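Local coordinates for protein SAM-dependent O-methyltransferase (Leptospira interrogans, PDB 2HNK) that binds S-adenosyl-L-homocysteine in a modified Rossmann fold and probably transfers methyl groups from S-adenosylmethionine to hydroxyl oxygens of its substrates, at residues I54-S59 and I148-L153; L125-D130 and P135-D140. One frame throughout, in Å; residues are numbered along the deposited sequence.

Interaction 1 of 2, residues I54-S59 and I148-L153; sequences ILTKIS and IDLFFL. With SO4 (sulfate ion), chain D.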
loop_
_atom_site.group_PDB
_atom_site.type_symbol
_atom_site.label_atom_id
_atom_site.label_comp_id
_atom_site.label_asym_id
_atom_site.label_seq_id
_atom_site.Cartn_x
_atom_site.Cartn_y
_atom_site.Cartn_z
ATOM N N ILE C 54 -0.697 7.390 3.220
ATOM C CA ILE C 54 0.501 6.628 3.574
ATOM C C ILE C 54 1.347 6.260 2.348
ATOM O O ILE C 54 2.576 6.366 2.375
ATOM C CB ILE C 54 0.182 5.391 4.484
ATOM C CG1 ILE C 54 1.398 5.006 5.324
ATOM C CG2 ILE C 54 -0.299 4.178 3.689
ATOM C CD1 ILE C 54 1.262 5.366 6.773
ATOM N N LEU C 55 0.681 5.851 1.272
ATOM C CA LEU C 55 1.358 5.515 0.023
ATOM C C LEU C 55 2.129 6.695 -0.561
ATOM O O LEU C 55 3.219 6.521 -1.090
ATOM C CB LEU C 55 0.355 4.998 -1.004
ATOM C CG LEU C 55 0.264 3.515 -1.390
ATOM C CD1 LEU C 55 0.818 2.526 -0.368
ATOM C CD2 LEU C 55 -1.190 3.173 -1.764
ATOM N N THR C 56 1.560 7.891 -0.467
ATOM C CA THR C 56 2.241 9.100 -0.949
ATOM C C THR C 56 3.545 9.321 -0.179
ATOM O O THR C 56 4.583 9.579 -0.774
ATOM C CB THR C 56 1.323 10.334 -0.852
ATOM O OG1 THR C 56 0.175 10.117 -1.677
ATOM C CG2 THR C 56 2.040 11.609 -1.305
ATOM N N LYS C 57 3.472 9.181 1.140
ATOM C CA LYS C 57 4.630 9.324 2.018
ATOM C C LYS C 57 5.689 8.236 1.810
ATOM O O LYS C 57 6.872 8.536 1.705
ATOM C CB LYS C 57 4.176 9.361 3.482
ATOM C CG LYS C 57 3.171 10.440 3.771
ATOM C CD LYS C 57 2.969 10.635 5.258
ATOM C CE LYS C 57 2.195 11.914 5.521
ATOM N NZ LYS C 57 2.091 12.201 6.977
ATOM N N ILE C 58 5.252 6.983 1.740
ATOM C CA ILE C 58 6.141 5.840 1.537
ATOM C C ILE C 58 6.896 5.989 0.214
ATOM O O ILE C 58 8.107 5.780 0.161
ATOM C CB ILE C 58 5.339 4.486 1.575
ATOM C CG1 ILE C 58 4.825 4.194 2.987
ATOM C CG2 ILE C 58 6.169 3.321 1.060
ATOM C CD1 ILE C 58 3.770 3.067 3.044
ATOM N N SER C 59 6.175 6.369 -0.839
ATOM C CA SER C 59 6.749 6.504 -2.174
ATOM C C SER C 59 7.732 7.672 -2.340
ATOM O O SER C 59 8.520 7.690 -3.289
ATOM C CB SER C 59 5.631 6.632 -3.209
ATOM O OG SER C 59 4.974 7.879 -3.101
ATOM N N ILE C 148 6.562 12.604 -13.722
ATOM C CA ILE C 148 5.608 12.429 -12.623
ATOM C C ILE C 148 5.987 11.286 -11.677
ATOM O O ILE C 148 6.435 10.223 -12.111
ATOM C CB ILE C 148 4.154 12.246 -13.167
ATOM C CG1 ILE C 148 3.815 13.348 -14.194
ATOM C CG2 ILE C 148 3.131 12.212 -12.033
ATOM C CD1 ILE C 148 3.854 14.798 -13.652
ATOM N N ASP C 149 5.801 11.515 -10.381
ATOM C CA ASP C 149 6.104 10.499 -9.372
ATOM C C ASP C 149 4.964 9.515 -9.172
ATOM O O ASP C 149 5.186 8.305 -9.049
ATOM C CB ASP C 149 6.421 11.167 -8.036
ATOM C CG ASP C 149 7.648 12.038 -8.104
ATOM O OD1 ASP C 149 8.615 11.637 -8.767
ATOM O OD2 ASP C 149 7.649 13.109 -7.484
ATOM N N LEU C 150 3.744 10.046 -9.138
ATOM C CA LEU C 150 2.586 9.257 -8.761
ATOM C C LEU C 150 1.329 9.724 -9.485
ATOM O O LEU C 150 1.101 10.924 -9.655
ATOM C CB LEU C 150 2.399 9.281 -7.235
ATOM C CG LEU C 150 1.337 8.394 -6.578
ATOM C CD1 LEU C 150 1.756 7.996 -5.161
ATOM C CD2 LEU C 150 -0.022 9.081 -6.546
ATOM N N PHE C 151 0.529 8.753 -9.911
ATOM C CA PHE C 151 -0.765 9.013 -10.519
ATOM C C PHE C 151 -1.888 8.413 -9.703
ATOM O O PHE C 151 -1.755 7.307 -9.184
ATOM C CB PHE C 151 -0.833 8.394 -11.908
ATOM C CG PHE C 151 -0.470 9.326 -13.006
ATOM C CD1 PHE C 151 0.845 9.432 -13.439
ATOM C CD2 PHE C 151 -1.449 10.085 -13.635
ATOM C CE1 PHE C 151 1.181 10.294 -14.487
ATOM C CE2 PHE C 151 -1.127 10.940 -14.687
ATOM C CZ PHE C 151 0.188 11.050 -15.106
ATOM N N PHE C 152 -3.000 9.139 -9.618
ATOM C CA PHE C 152 -4.251 8.576 -9.140
ATOM C C PHE C 152 -5.280 8.587 -10.279
ATOM O O PHE C 152 -5.693 9.649 -10.741
ATOM C CB PHE C 152 -4.769 9.352 -7.931
ATOM C CG PHE C 152 -5.972 8.733 -7.281
ATOM C CD1 PHE C 152 -5.969 7.392 -6.893
ATOM C CD2 PHE C 152 -7.109 9.486 -7.038
ATOM C CE1 PHE C 152 -7.088 6.813 -6.301
ATOM C CE2 PHE C 152 -8.235 8.913 -6.423
ATOM C CZ PHE C 152 -8.218 7.576 -6.063
ATOM N N LEU C 153 -5.675 7.400 -10.724
ATOM C CA LEU C 153 -6.659 7.252 -11.782
ATOM C C LEU C 153 -8.055 6.956 -11.215
ATOM O O LEU C 153 -8.316 5.861 -10.704
ATOM C CB LEU C 153 -6.237 6.156 -12.777
ATOM C CG LEU C 153 -7.237 5.782 -13.882
ATOM C CD1 LEU C 153 -7.642 7.009 -14.736
ATOM C CD2 LEU C 153 -6.709 4.650 -14.763
HETATM S S SO4 D . 6.117 13.344 7.639
HETATM O O1 SO4 D . 6.971 12.168 7.699
HETATM O O2 SO4 D . 4.712 12.958 7.654
HETATM O O3 SO4 D . 6.357 14.191 8.788
HETATM O O4 SO4 D . 6.424 14.061 6.411
#
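L150 of strand 148-153 turns one methyl, CD1, onto helix 46-59, against T56 and S59. With CG anti to the backbone N (chi1 -173°), its side chain stands off the strand, and L150 CD1 ends 3.8 Å from S59 OG and 4.4 Å from T56 OG1. Leucine is long enough to carry CD1 from the strand to the helix, where T56 and S59, three residues apart, lie on the same side. T56 OG1 is hydrogen-bonded to L52 O one turn back. S59 OG lies 3.0 Å from L55 O and 2.9 Å from T56 O, which of them takes the proton being open, with A61 N a weak further partner. A hydroxyl turned back on helix carbonyls can lie against a methyl at little cost, its polar need being met nearby. The match is slight, only 91 Å² in all, and F78 of helix 73-81 fills in against both T56 and L150.

The looser, more solvent-facing part is K57, which is partly exposed. It extends away from the sheet, its chain straight beyond CG, and K57 NZ gives a 2.8 Å hydrogen bond to O2 of a sulfate probably left from crystallisation. The same ammonium makes a salt bridge to D215 of the second subunit, whose R229 also binds the sulfate. A helix laid over a parallel strand, here with one side against the strand and another, carrying I54, K57 and I58, toward the second subunit, is characteristic of the Rossmann-like methyltransferase fold, where nearby F152 touches S-adenosyl-L-homocysteine.

Interaction 2 of 2, residues L125-D130 and P135-D140; sequences LQVLID and PSWASD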
loop_
_atom_site.group_PDB
_atom_site.type_symbol
_atom_site.label_atom_id
_atom_site.label_comp_id
_atom_site.label_asym_id
_atom_site.label_seq_id
_atom_site.Cartn_x
_atom_site.Cartn_y
_atom_site.Cartn_z
ATOM N N LEU C 125 -3.431 15.550 -20.477
ATOM C CA LEU C 125 -2.262 14.700 -20.362
ATOM C C LEU C 125 -1.401 14.755 -21.624
ATOM O O LEU C 125 -0.180 14.768 -21.528
ATOM C CB LEU C 125 -2.661 13.254 -20.015
ATOM C CG LEU C 125 -3.362 12.983 -18.671
ATOM C CD1 LEU C 125 -3.615 11.489 -18.532
ATOM C CD2 LEU C 125 -2.570 13.515 -17.473
ATOM N N GLN C 126 -2.037 14.794 -22.796
ATOM C CA GLN C 126 -1.300 14.864 -24.067
ATOM C C GLN C 126 -0.533 16.169 -24.226
ATOM O O GLN C 126 0.625 16.153 -24.623
ATOM C CB GLN C 126 -2.212 14.652 -25.274
ATOM C CG GLN C 126 -1.450 14.502 -26.591
ATOM C CD GLN C 126 -0.501 13.310 -26.587
ATOM O OE1 GLN C 126 -0.916 12.170 -26.382
ATOM N NE2 GLN C 126 0.781 13.575 -26.813
ATOM N N VAL C 127 -1.173 17.287 -23.899
ATOM C CA VAL C 127 -0.521 18.599 -23.923
ATOM C C VAL C 127 0.706 18.636 -23.000
ATOM O O VAL C 127 1.732 19.248 -23.321
ATOM C CB VAL C 127 -1.520 19.714 -23.542
ATOM C CG1 VAL C 127 -0.812 21.047 -23.354
ATOM C CG2 VAL C 127 -2.606 19.828 -24.596
ATOM N N LEU C 128 0.590 17.961 -21.860
ATOM C CA LEU C 128 1.662 17.861 -20.872
ATOM C C LEU C 128 2.824 17.010 -21.404
ATOM O O LEU C 128 4.001 17.351 -21.213
ATOM C CB LEU C 128 1.095 17.269 -19.575
ATOM C CG LEU C 128 1.593 17.764 -18.223
ATOM C CD1 LEU C 128 1.513 19.278 -18.104
ATOM C CD2 LEU C 128 0.779 17.111 -17.125
ATOM N N ILE C 129 2.493 15.911 -22.080
ATOM C CA ILE C 129 3.505 15.088 -22.733
ATOM C C ILE C 129 4.267 15.885 -23.813
ATOM O O ILE C 129 5.504 15.872 -23.847
ATOM C CB ILE C 129 2.899 13.797 -23.330
ATOM C CG1 ILE C 129 2.449 12.853 -22.215
ATOM C CG2 ILE C 129 3.908 13.089 -24.241
ATOM C CD1 ILE C 129 1.474 11.776 -22.656
ATOM N N ASP C 130 3.525 16.587 -24.669
ATOM C CA ASP C 130 4.104 17.274 -25.830
ATOM C C ASP C 130 4.743 18.629 -25.523
ATOM O O ASP C 130 5.498 19.154 -26.340
ATOM C CB ASP C 130 3.043 17.457 -26.921
ATOM C CG ASP C 130 2.482 16.148 -27.418
ATOM O OD1 ASP C 130 3.222 15.141 -27.446
ATOM O OD2 ASP C 130 1.288 16.125 -27.787
ATOM N N PRO C 135 3.058 24.843 -19.604
ATOM C CA PRO C 135 1.859 25.676 -19.707
ATOM C C PRO C 135 1.639 26.405 -18.386
ATOM O O PRO C 135 2.132 25.955 -17.351
ATOM C CB PRO C 135 0.740 24.669 -19.977
ATOM C CG PRO C 135 1.285 23.340 -19.536
ATOM C CD PRO C 135 2.764 23.405 -19.741
ATOM N N SER C 136 0.923 27.524 -18.428
ATOM C CA SER C 136 0.756 28.394 -17.267
ATOM C C SER C 136 0.216 27.623 -16.068
ATOM O O SER C 136 0.611 27.879 -14.922
ATOM C CB SER C 136 -0.200 29.532 -17.608
ATOM O OG SER C 136 -1.465 29.013 -17.981
ATOM N N TRP C 137 -0.682 26.675 -16.353
ATOM C CA TRP C 137 -1.325 25.862 -15.325
ATOM C C TRP C 137 -0.424 24.753 -14.762
ATOM O O TRP C 137 -0.748 24.168 -13.723
ATOM C CB TRP C 137 -2.671 25.307 -15.815
ATOM C CG TRP C 137 -2.633 24.717 -17.176
ATOM C CD1 TRP C 137 -2.917 25.355 -18.351
ATOM C CD2 TRP C 137 -2.302 23.360 -17.520
ATOM N NE1 TRP C 137 -2.784 24.480 -19.406
ATOM C CE2 TRP C 137 -2.407 23.250 -18.928
ATOM C CE3 TRP C 137 -1.935 22.224 -16.775
ATOM C CZ2 TRP C 137 -2.156 22.049 -19.611
ATOM C CZ3 TRP C 137 -1.676 21.026 -17.458
ATOM C CH2 TRP C 137 -1.789 20.953 -18.861
ATOM N N ALA C 138 0.700 24.481 -15.430
ATOM C CA ALA C 138 1.684 23.514 -14.929
ATOM C C ALA C 138 3.046 24.151 -14.624
ATOM O O ALA C 138 4.006 23.457 -14.266
ATOM C CB ALA C 138 1.841 22.348 -15.897
ATOM N N SER C 139 3.124 25.472 -14.762
ATOM C CA SER C 139 4.339 26.204 -14.442
ATOM C C SER C 139 4.714 25.968 -12.979
ATOM O O SER C 139 3.882 26.150 -12.070
ATOM C CB SER C 139 4.166 27.699 -14.728
ATOM O OG SER C 139 5.318 28.424 -14.312
ATOM N N ASP C 140 5.960 25.539 -12.778
ATOM C CA ASP C 140 6.528 25.217 -11.461
ATOM C C ASP C 140 5.968 23.911 -10.860
ATOM O O ASP C 140 6.150 23.631 -9.666
ATOM C CB ASP C 140 6.388 26.394 -10.479
ATOM C CG ASP C 140 7.488 26.414 -9.422
ATOM O OD1 ASP C 140 8.369 25.525 -9.439
ATOM O OD2 ASP C 140 7.478 27.326 -8.569
#
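With CG wedged between its backbone N and carbonyl carbon (chi1 46°), W137 folds its indole back toward helix 121-130, while L128, at a chi1 of -143° that lies off the usual staggered positions, swings CD1 out to meet it. That methyl is the focus of the contact. L128 CD1 sits 3.7 Å from W137 CZ3 and 3.8 Å from A138 CB, and more loosely, at 4.3 Å, from P135 CG. A leucine is long enough to reach all three, and the small A138 leaves room for the methyl to settle between its neighbours. V127 comes in at the rim of the indole, near the ring plane, with CG1 4.1 Å from W137 CZ2. P135 lies over one face of the indole, its CG 3.6 Å above the plane of the W137 ring and offset toward the rim, and the backbone bond from A138 N to P135 O closes the turn that sets P135 against the indole.

Elsewhere on the helix turn, Q126 NE2 donates a 2.8 Å hydrogen bond to D130 OD2, meeting it from above the carboxylate plane, an i to i+4 link suited to exposed positions. The loop 135-140 thus folds back on the helix it follows. L128 and W137 both rest on L89 of strand 87-92, K117 of strand 114-118 adds a cation-pi contact to the indole, and L125 packs on strand 63-67 and helix 160-170.

In the fold
Interaction 1 is buried, its centre about 9 Å from the centre of the chain, and joins helix 46-59 to a middle strand of the sheet; interaction 2, its centre about 19 Å from the centre of the chain, is partly buried and ties a helix to the loop that follows it. Their chemistry follows their place: one leucine methyl against helix hydroxyls, a cluster of aliphatic groups round an indole nearer the surface. Interaction 2 is nested inside the loop closed by interaction 1, and the two meet where F151 CE2 lies 4.1 Å from L125 CD2. The second subunit borders 54-59, whereas no other chain of the assembly touches 125-130 or 135-140.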